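Local coordinates for protein spectinomycin phosphotransferase (Legionella pneumophila, PDB 3I1A) that phosphorylates the antibiotic spectinomycin and so acts as a resistance factor, probably using a nucleoside triphosphate and magnesium, at residues I12-V17 / K93-I98; S64-L69 / A86-Q91; K123-I128 / Q261-G266. All blocks are in the same frame, centred on the assembly; numbering follows the deposited sequence. Where two conformers were deposited one is given.

Contact 1 of 3, residues I12-V17 / K93-I98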
loop_
_atom_site.group_PDB
_atom_site.type_symbol
_atom_site.label_atom_id
_atom_site.label_comp_id
_atom_site.label_asym_id
_atom_site.label_seq_id
_atom_site.Cartn_x
_atom_site.Cartn_y
_atom_site.Cartn_z
ATOM N N ILE A 12 -24.008 18.312 5.549
ATOM C CA ILE A 12 -24.299 18.963 6.804
ATOM C C ILE A 12 -25.380 18.161 7.483
ATOM O O ILE A 12 -25.204 17.747 8.626
ATOM C CB ILE A 12 -24.760 20.417 6.624
ATOM C CG1 ILE A 12 -23.615 21.248 6.035
ATOM C CG2 ILE A 12 -25.194 20.993 7.971
ATOM C CD1 ILE A 12 -24.000 22.680 5.735
ATOM N N GLU A 13 -26.483 17.915 6.776
ATOM C CA GLU A 13 -27.570 17.138 7.360
ATOM C C GLU A 13 -27.131 15.741 7.754
ATOM O O GLU A 13 -27.454 15.276 8.836
ATOM C CB GLU A 13 -28.760 17.004 6.388
ATOM C CG GLU A 13 -29.855 16.015 6.883
ATOM C CD GLU A 13 -31.034 15.836 5.903
ATOM O OE1 GLU A 13 -31.705 16.845 5.571
ATOM O OE2 GLU A 13 -31.305 14.682 5.475
ATOM N N LEU A 14 -26.418 15.052 6.867
ATOM C CA LEU A 14 -25.987 13.691 7.164
ATOM C C LEU A 14 -25.022 13.567 8.346
ATOM O O LEU A 14 -25.124 12.628 9.154
ATOM C CB LEU A 14 -25.372 13.056 5.918
ATOM C CG LEU A 14 -26.408 12.871 4.804
ATOM C CD1 LEU A 14 -25.715 12.587 3.478
ATOM C CD2 LEU A 14 -27.338 11.745 5.177
ATOM N N LEU A 15 -24.058 14.478 8.445
ATOM C CA LEU A 15 -23.143 14.390 9.561
ATOM C C LEU A 15 -23.881 14.710 10.870
ATOM O O LEU A 15 -23.590 14.119 11.905
ATOM C CB LEU A 15 -21.942 15.327 9.340
ATOM C CG LEU A 15 -21.056 14.784 8.190
ATOM C CD1 LEU A 15 -19.882 15.719 7.926
ATOM C CD2 LEU A 15 -20.524 13.410 8.554
ATOM N N LYS A 16 -24.850 15.619 10.833
ATOM C CA LYS A 16 -25.575 15.909 12.070
ATOM C C LYS A 16 -26.396 14.696 12.501
ATOM O O LYS A 16 -26.293 14.224 13.629
ATOM C CB LYS A 16 -26.512 17.107 11.895
ATOM C CG LYS A 16 -27.243 17.497 13.192
ATOM C CD LYS A 16 -26.246 17.718 14.313
ATOM C CE LYS A 16 -26.920 18.216 15.597
ATOM N NZ LYS A 16 -27.204 19.674 15.531
ATOM N N VAL A 17 -27.205 14.194 11.580
ATOM C CA VAL A 17 -28.067 13.046 11.846
ATOM C C VAL A 17 -27.341 11.789 12.317
ATOM O O VAL A 17 -27.661 11.231 13.374
ATOM C CB VAL A 17 -28.904 12.712 10.583
ATOM C CG1 VAL A 17 -29.595 11.352 10.716
ATOM C CG2 VAL A 17 -29.946 13.796 10.361
ATOM N N LYS A 93 -28.878 4.034 1.910
ATOM C CA LYS A 93 -29.502 3.180 0.924
ATOM C C LYS A 93 -28.619 2.729 -0.222
ATOM O O LYS A 93 -28.537 1.537 -0.519
ATOM C CB LYS A 93 -30.732 3.856 0.342
ATOM C CG LYS A 93 -31.445 2.944 -0.626
ATOM C CD LYS A 93 -32.683 3.590 -1.159
ATOM C CE LYS A 93 -33.354 2.649 -2.115
ATOM N NZ LYS A 93 -33.750 1.375 -1.467
ATOM N N HIS A 94 -27.958 3.665 -0.881
ATOM C CA HIS A 94 -27.136 3.276 -2.009
ATOM C C HIS A 94 -25.659 3.629 -1.903
ATOM O O HIS A 94 -24.911 3.414 -2.845
ATOM C CB HIS A 94 -27.730 3.860 -3.289
ATOM C CG HIS A 94 -27.999 5.323 -3.206
ATOM N ND1 HIS A 94 -28.679 5.892 -2.150
ATOM C CD2 HIS A 94 -27.659 6.339 -4.030
ATOM C CE1 HIS A 94 -28.742 7.201 -2.327
ATOM N NE2 HIS A 94 -28.131 7.497 -3.461
ATOM N N PHE A 95 -25.236 4.173 -0.764
ATOM C CA PHE A 95 -23.834 4.500 -0.580
ATOM C C PHE A 95 -23.496 4.530 0.902
ATOM O O PHE A 95 -24.388 4.480 1.758
ATOM C CB PHE A 95 -23.464 5.821 -1.270
ATOM C CG PHE A 95 -24.101 7.041 -0.666
ATOM C CD1 PHE A 95 -23.442 7.776 0.318
ATOM C CD2 PHE A 95 -25.362 7.456 -1.082
ATOM C CE1 PHE A 95 -24.034 8.910 0.882
ATOM C CE2 PHE A 95 -25.964 8.594 -0.520
ATOM C CZ PHE A 95 -25.293 9.314 0.461
ATOM N N LYS A 96 -22.201 4.571 1.177
ATOM C CA LYS A 96 -21.654 4.580 2.530
ATOM C C LYS A 96 -20.936 5.891 2.819
ATOM O O LYS A 96 -20.368 6.489 1.911
ATOM C CB LYS A 96 -20.588 3.495 2.661
ATOM C CG LYS A 96 -21.039 2.062 2.627
ATOM C CD LYS A 96 -19.800 1.167 2.876
ATOM C CE LYS A 96 -20.131 -0.318 2.781
ATOM N NZ LYS A 96 -20.516 -0.670 1.385
ATOM N N ILE A 97 -20.953 6.316 4.088
ATOM C CA ILE A 97 -20.225 7.522 4.520
ATOM C C ILE A 97 -19.163 7.019 5.495
ATOM O O ILE A 97 -19.483 6.240 6.386
ATOM C CB ILE A 97 -21.098 8.504 5.361
ATOM C CG1 ILE A 97 -22.217 9.109 4.520
ATOM C CG2 ILE A 97 -20.234 9.660 5.900
ATOM C CD1 ILE A 97 -23.058 10.156 5.294
ATOM N N ILE A 98 -17.916 7.446 5.327
ATOM C CA ILE A 98 -16.837 7.073 6.264
ATOM C C ILE A 98 -16.264 8.398 6.669
ATOM O O ILE A 98 -15.742 9.135 5.822
ATOM C CB ILE A 98 -15.665 6.294 5.616
ATOM C CG1 ILE A 98 -16.170 5.156 4.727
ATOM C CG2 ILE A 98 -14.803 5.702 6.732
ATOM C CD1 ILE A 98 -16.637 3.972 5.470
#
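The backbone N of I97 probably hydrogen-bonds to O of Q90, which joins strand 95-101 to the antiparallel edge strand 90-91. With its backbone fixed in the sheet, I97 turns its side chain toward helix 10-19. There it meets L14. The tip does the touching: CD1 of I97 is 3.8 Å from CB of L14. CD1 of I97 is also 4.0 Å from CD1 of L14, so it rests against both the root and one branch of the leucine. CG1 of I97 stands opposite the carbonyl carbon (chi1 -66°), and an extended chi2 of -177° carries CD1 out to the helix.

This is the N-terminal lobe of a protein-kinase-like fold. Helix 10-19 packs against one face of its antiparallel sheet, on strands 48-55 and 95-101. On the next strand, I51 and L53 of strand 48-55 also touch I97. L15 reaches I51 from the helix as well. The side chain of I97 is about 7 Å from that of K52, which binds ADP in another structure of this protein.

F95 makes the looser part of the contact. CD1 of L14 comes to the edge of the F95 ring, near the ring plane, 4.5 Å from CZ of F95. CD2 of F95 in turn sits over the centre of the H94 ring, 3.6 Å above its plane. I6, from the chain before the helix, also packs on F95. K96 and I98 lie on the other face of the strand, against L63 of helix 61-71.

Contact 2 of 3, residues S64-L69 / A86-Q91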
loop_
_atom_site.group_PDB
_atom_site.type_symbol
_atom_site.label_atom_id
_atom_site.label_comp_id
_atom_site.label_asym_id
_atom_site.label_seq_id
_atom_site.Cartn_x
_atom_site.Cartn_y
_atom_site.Cartn_z
ATOM N N SER A 64 -13.899 -3.900 7.293
ATOM C CA SER A 64 -13.925 -5.118 8.099
ATOM C C SER A 64 -12.616 -5.277 8.864
ATOM O O SER A 64 -12.606 -5.595 10.050
ATOM C CB SER A 64 -14.126 -6.342 7.210
ATOM O OG SER A 64 -14.121 -7.530 7.986
ATOM N N ILE A 65 -11.503 -5.054 8.175
ATOM C CA ILE A 65 -10.203 -5.198 8.816
ATOM C C ILE A 65 -9.918 -4.083 9.815
ATOM O O ILE A 65 -9.361 -4.351 10.866
ATOM C CB ILE A 65 -9.092 -5.295 7.759
ATOM C CG1 ILE A 65 -9.282 -6.599 6.981
ATOM C CG2 ILE A 65 -7.712 -5.277 8.415
ATOM C CD1 ILE A 65 -9.324 -7.848 7.872
ATOM N N ILE A 66 -10.318 -2.856 9.483
ATOM C CA ILE A 66 -10.117 -1.708 10.365
ATOM C C ILE A 66 -10.877 -1.981 11.656
ATOM O O ILE A 66 -10.370 -1.712 12.745
ATOM C CB ILE A 66 -10.663 -0.390 9.725
ATOM C CG1 ILE A 66 -9.758 0.052 8.571
ATOM C CG2 ILE A 66 -10.757 0.715 10.772
ATOM C CD1 ILE A 66 -8.330 0.302 8.978
ATOM N N ARG A 67 -12.088 -2.527 11.532
ATOM C CA ARG A 67 -12.884 -2.842 12.720
ATOM C C ARG A 67 -12.207 -3.944 13.538
ATOM O O ARG A 67 -12.096 -3.847 14.764
ATOM C CB ARG A 67 -14.299 -3.289 12.335
ATOM C CG ARG A 67 -15.138 -3.623 13.556
ATOM C CD ARG A 67 -16.080 -4.765 13.303
ATOM N NE ARG A 67 -15.510 -6.073 13.629
ATOM C CZ ARG A 67 -14.989 -6.927 12.747
ATOM N NH1 ARG A 67 -14.950 -6.622 11.449
ATOM N NH2 ARG A 67 -14.529 -8.102 13.164
ATOM N N LEU A 68 -11.727 -4.990 12.870
ATOM C CA LEU A 68 -11.062 -6.075 13.591
ATOM C C LEU A 68 -9.848 -5.550 14.363
ATOM O O LEU A 68 -9.666 -5.891 15.526
ATOM C CB LEU A 68 -10.635 -7.179 12.612
ATOM C CG LEU A 68 -9.788 -8.324 13.170
ATOM C CD1 LEU A 68 -10.543 -9.086 14.225
ATOM C CD2 LEU A 68 -9.404 -9.254 12.032
ATOM N N LEU A 69 -9.028 -4.709 13.730
ATOM C CA LEU A 69 -7.861 -4.156 14.423
ATOM C C LEU A 69 -8.314 -3.236 15.571
ATOM O O LEU A 69 -7.717 -3.229 16.648
ATOM C CB LEU A 69 -6.966 -3.382 13.433
ATOM C CG LEU A 69 -6.404 -4.261 12.305
ATOM C CD1 LEU A 69 -5.636 -3.412 11.300
ATOM C CD2 LEU A 69 -5.533 -5.378 12.877
ATOM N N ALA A 86 -22.215 3.883 17.221
ATOM C CA ALA A 86 -20.891 3.335 17.475
ATOM C C ALA A 86 -20.335 2.443 16.356
ATOM O O ALA A 86 -19.580 1.515 16.626
ATOM C CB ALA A 86 -20.883 2.571 18.822
ATOM N N LYS A 87 -20.718 2.731 15.111
ATOM C CA LYS A 87 -20.228 1.989 13.938
ATOM C C LYS A 87 -19.140 2.828 13.266
ATOM O O LYS A 87 -19.153 4.063 13.387
ATOM C CB LYS A 87 -21.371 1.747 12.952
ATOM C CG LYS A 87 -22.458 0.864 13.533
ATOM C CD LYS A 87 -23.818 1.103 12.895
ATOM C CE LYS A 87 -23.847 0.726 11.426
ATOM N NZ LYS A 87 -25.207 0.835 10.821
ATOM N N LEU A 88 -18.221 2.176 12.549
ATOM C CA LEU A 88 -17.125 2.872 11.872
ATOM C C LEU A 88 -17.510 3.495 10.527
ATOM O O LEU A 88 -16.687 4.110 9.852
ATOM C CB LEU A 88 -15.919 1.930 11.711
ATOM C CG LEU A 88 -15.216 1.546 13.031
ATOM C CD1 LEU A 88 -13.966 0.709 12.720
ATOM C CD2 LEU A 88 -14.818 2.804 13.806
ATOM N N PHE A 89 -18.770 3.345 10.139
ATOM C CA PHE A 89 -19.230 3.938 8.904
ATOM C C PHE A 89 -20.750 3.888 8.893
ATOM O O PHE A 89 -21.346 3.051 9.581
ATOM C CB PHE A 89 -18.638 3.181 7.697
ATOM C CG PHE A 89 -19.237 1.807 7.471
ATOM C CD1 PHE A 89 -20.300 1.631 6.593
ATOM C CD2 PHE A 89 -18.720 0.690 8.122
ATOM C CE1 PHE A 89 -20.837 0.360 6.358
ATOM C CE2 PHE A 89 -19.254 -0.581 7.894
ATOM C CZ PHE A 89 -20.317 -0.741 7.007
ATOM N N GLN A 90 -21.369 4.808 8.149
ATOM C CA GLN A 90 -22.817 4.865 8.037
ATOM C C GLN A 90 -23.272 4.295 6.692
ATOM O O GLN A 90 -22.895 4.788 5.619
ATOM C CB GLN A 90 -23.305 6.304 8.136
ATOM C CG GLN A 90 -24.835 6.394 8.155
ATOM C CD GLN A 90 -25.412 5.725 9.397
ATOM O OE1 GLN A 90 -24.955 5.980 10.515
ATOM N NE2 GLN A 90 -26.410 4.869 9.209
ATOM N N GLN A 91 -24.064 3.236 6.736
ATOM C CA GLN A 91 -24.555 2.655 5.491
ATOM C C GLN A 91 -25.871 3.318 5.127
ATOM O O GLN A 91 -26.819 3.262 5.893
ATOM C CB GLN A 91 -24.838 1.165 5.637
ATOM C CG GLN A 91 -25.362 0.542 4.341
ATOM C CD GLN A 91 -24.321 0.526 3.231
ATOM O OE1 GLN A 91 -23.291 -0.152 3.336
ATOM N NE2 GLN A 91 -24.583 1.263 2.155
#
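Helix 61-71 of the N-terminal lobe receives L88 here, from the loop that leads into strand 90-91. In a protein-kinase-like fold this helix probably corresponds to the C helix. One methyl makes the contact. CD1 of L88 is 3.7 Å from CA of R67, so it lies directly against the helix backbone. CD1 of L88 is also 3.8 Å from CG2 of I66 and 4.0 Å from CB of R67. The methyl thus sits where two successive helix residues meet. L88 has its CG turned away from its own carbonyl carbon (chi1 -68°). The nearly straight chi2 then sends CD1 to the helix.

I66 offers only its short branch. Its CG1 branch runs off elsewhere, and F79 packs against the side chain. A MES molecule, probably from the crystallisation liquor, lies about 4 Å from the side chain of I66. R67 contributes its root alone. Its chain bends at chi2 and chi3, and the guanidinium leaves the contact; its NE forms a long, weak ion pair with D71. H82, from the same loop as L88, packs on the leucine. No hydrogen bond joins the two segments, so the contact is apolar.

The side chain of I66 is about 9 Å from that of D230, a magnesium ligand in another structure of this protein. The arrangement is consistent with a kinase-like N-terminal lobe, in which the loop after the C-helix equivalent folds back on it before the next strand.

Contact 3 of 3, residues K123-I128 / Q261-G266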
loop_
_atom_site.group_PDB
_atom_site.type_symbol
_atom_site.label_atom_id
_atom_site.label_comp_id
_atom_site.label_asym_id
_atom_site.label_seq_id
_atom_site.Cartn_x
_atom_site.Cartn_y
_atom_site.Cartn_z
ATOM N N LYS A 123 6.688 -3.356 16.957
ATOM C CA LYS A 123 5.679 -3.831 17.917
ATOM C C LYS A 123 4.272 -3.922 17.282
ATOM O O LYS A 123 3.560 -4.910 17.450
ATOM C CB LYS A 123 5.640 -2.883 19.119
ATOM C CG LYS A 123 4.577 -3.158 20.197
ATOM C CD LYS A 123 4.609 -2.041 21.267
ATOM C CE LYS A 123 4.734 -0.620 20.649
ATOM N NZ LYS A 123 4.533 0.592 21.565
ATOM N N VAL A 124 3.892 -2.892 16.529
ATOM C CA VAL A 124 2.571 -2.855 15.907
ATOM C C VAL A 124 2.408 -3.868 14.783
ATOM O O VAL A 124 1.371 -4.532 14.675
ATOM C CB VAL A 124 2.261 -1.418 15.386
ATOM C CG1 VAL A 124 0.972 -1.412 14.569
ATOM C CG2 VAL A 124 2.117 -0.486 16.586
ATOM N N LEU A 125 3.424 -4.016 13.957
ATOM C CA LEU A 125 3.305 -4.981 12.882
ATOM C C LEU A 125 3.273 -6.384 13.475
ATOM O O LEU A 125 2.604 -7.259 12.946
ATOM C CB LEU A 125 4.443 -4.824 11.887
ATOM C CG LEU A 125 4.209 -5.444 10.514
ATOM C CD1 LEU A 125 2.919 -4.890 9.898
ATOM C CD2 LEU A 125 5.375 -5.093 9.604
ATOM N N ARG A 126 3.967 -6.627 14.588
ATOM C CA ARG A 126 3.882 -7.962 15.185
ATOM C C ARG A 126 2.454 -8.176 15.715
ATOM O O ARG A 126 1.893 -9.274 15.615
ATOM C CB ARG A 126 4.907 -8.109 16.324
ATOM C CG ARG A 126 4.886 -9.484 17.039
ATOM C CD ARG A 126 5.325 -10.613 16.116
ATOM N NE ARG A 126 5.237 -11.928 16.766
ATOM C CZ ARG A 126 6.083 -12.372 17.699
ATOM N NH1 ARG A 126 7.102 -11.624 18.109
ATOM N NH2 ARG A 126 5.909 -13.581 18.235
ATOM N N GLN A 127 1.866 -7.126 16.286
ATOM C CA GLN A 127 0.498 -7.197 16.805
ATOM C C GLN A 127 -0.472 -7.571 15.696
ATOM O O GLN A 127 -1.387 -8.372 15.891
ATOM C CB GLN A 127 0.044 -5.845 17.364
ATOM C CG GLN A 127 0.362 -5.578 18.821
ATOM C CD GLN A 127 -0.413 -4.372 19.325
ATOM O OE1 GLN A 127 -0.114 -3.248 18.955
ATOM N NE2 GLN A 127 -1.427 -4.608 20.148
ATOM N N ILE A 128 -0.274 -6.956 14.540
ATOM C CA ILE A 128 -1.128 -7.199 13.387
ATOM C C ILE A 128 -0.955 -8.638 12.928
ATOM O O ILE A 128 -1.939 -9.364 12.733
ATOM C CB ILE A 128 -0.792 -6.199 12.232
ATOM C CG1 ILE A 128 -1.239 -4.785 12.618
ATOM C CG2 ILE A 128 -1.493 -6.633 10.930
ATOM C CD1 ILE A 128 -0.520 -3.675 11.828
ATOM N N GLN A 261 17.661 -3.225 12.880
ATOM C CA GLN A 261 17.890 -3.580 14.278
ATOM C C GLN A 261 16.798 -3.069 15.208
ATOM O O GLN A 261 16.307 -3.803 16.064
ATOM C CB GLN A 261 19.241 -3.021 14.756
ATOM C CG GLN A 261 19.530 -3.303 16.225
ATOM C CD GLN A 261 20.770 -2.575 16.730
ATOM O OE1 GLN A 261 21.488 -1.920 15.962
ATOM N NE2 GLN A 261 21.020 -2.680 18.030
ATOM N N TYR A 262 16.430 -1.798 15.054
ATOM C CA TYR A 262 15.393 -1.205 15.888
ATOM C C TYR A 262 14.045 -1.878 15.597
ATOM O O TYR A 262 13.262 -2.201 16.515
ATOM C CB TYR A 262 15.284 0.307 15.609
ATOM C CG TYR A 262 16.558 1.112 15.778
ATOM C CD1 TYR A 262 16.659 2.412 15.255
ATOM C CD2 TYR A 262 17.665 0.586 16.447
ATOM C CE1 TYR A 262 17.836 3.163 15.396
ATOM C CE2 TYR A 262 18.853 1.333 16.596
ATOM C CZ TYR A 262 18.929 2.612 16.068
ATOM O OH TYR A 262 20.106 3.332 16.196
ATOM N N PHE A 263 13.760 -2.090 14.315
ATOM C CA PHE A 263 12.506 -2.739 13.963
ATOM C C PHE A 263 12.369 -4.096 14.650
ATOM O O PHE A 263 11.361 -4.349 15.313
ATOM C CB PHE A 263 12.379 -2.954 12.459
ATOM C CG PHE A 263 11.126 -3.708 12.069
ATOM C CD1 PHE A 263 9.915 -3.036 11.894
ATOM C CD2 PHE A 263 11.145 -5.108 11.956
ATOM C CE1 PHE A 263 8.743 -3.730 11.620
ATOM C CE2 PHE A 263 9.967 -5.814 11.681
ATOM C CZ PHE A 263 8.770 -5.123 11.511
ATOM N N TYR A 264 13.372 -4.957 14.509
ATOM C CA TYR A 264 13.269 -6.277 15.118
ATOM C C TYR A 264 13.324 -6.290 16.618
ATOM O O TYR A 264 12.844 -7.234 17.260
ATOM C CB TYR A 264 14.282 -7.226 14.498
ATOM C CG TYR A 264 13.795 -7.695 13.151
ATOM C CD1 TYR A 264 14.251 -7.116 11.968
ATOM C CD2 TYR A 264 12.816 -8.692 13.065
ATOM C CE1 TYR A 264 13.750 -7.519 10.735
ATOM C CE2 TYR A 264 12.308 -9.095 11.845
ATOM C CZ TYR A 264 12.774 -8.515 10.688
ATOM O OH TYR A 264 12.279 -8.953 9.494
ATOM N N GLU A 265 13.920 -5.263 17.211
ATOM C CA GLU A 265 13.886 -5.213 18.659
ATOM C C GLU A 265 12.402 -5.076 19.066
ATOM O O GLU A 265 11.967 -5.586 20.103
ATOM C CB GLU A 265 14.684 -4.017 19.194
ATOM C CG GLU A 265 14.763 -4.038 20.714
ATOM C CD GLU A 265 15.581 -2.899 21.280
ATOM O OE1 GLU A 265 16.607 -2.548 20.643
ATOM O OE2 GLU A 265 15.201 -2.371 22.358
ATOM N N GLY A 266 11.608 -4.391 18.240
ATOM C CA GLY A 266 10.200 -4.233 18.545
ATOM C C GLY A 266 9.347 -5.406 18.087
ATOM O O GLY A 266 8.420 -5.816 18.770
#
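Helices 115-129 and 257-267 come very close at K123 and G266, whose CA atoms are 4.6 Å apart. G266 has no side chain, so backbone meets backbone. CA of K123 is 3.5 Å from O of G266. This is a CA-H...O contact, bent to 129° at the hydrogen. O of G266 is also 4.1 Å from CB of K123. The rest of the lysine chain leads away from the contact. G266 is near the end of its helix. N of G266 donates to O of Y262 at 3.2 Å and, more weakly, to O of F263.

The second part of the contact is apolar and buried. L125 points toward the other helix, and its CD2 methyl meets the rim of the F263 ring. CD2 of L125 is 3.9 Å from CZ of F263 and lies near the ring plane, so the approach is to an edge and not over a face. CG of F263 is anti to the backbone N (chi1 176°), which swings the ring across to L125. CD2 of F263 sits 3.6 Å above the plane of the Y264 ring, over its centre.

Polar links between the same helices bracket the close approach. E265 forms a salt bridge with K119, and R126 NH1 bonds to O of Y267. F263 also packs on L121 and on L243 of helix 240-243. V124 and I128 touch I228, which lies on strand 226-228, shortly before the magnesium ligand D230. The contact is a close helix-helix packing with a glycine at the meeting point, within the helical C-terminal lobe of an aminoglycoside phosphotransferase fold.

Contacts 1 and 2 both belong to the N-terminal lobe, with centres 15 Å apart. They share the five-stranded sheet, in which strands 90-91 and 95-101 are neighbours. Along the chain, contact 2 is nested inside the loop closed by contact 1. Contact 3 comes later, in the C-terminal lobe. Its centre is 25 Å from that of contact 2 and 37 Å from that of contact 1. Contacts 2 and 3 come within about 4 Å at their nearest atoms without touching. Between the end of strand 95-101 and helix 115-129 lie P101, I103 and N107, which bind the nucleotide in a structure of this protein. Part of the nucleotide site therefore lies on the connection between the lobes.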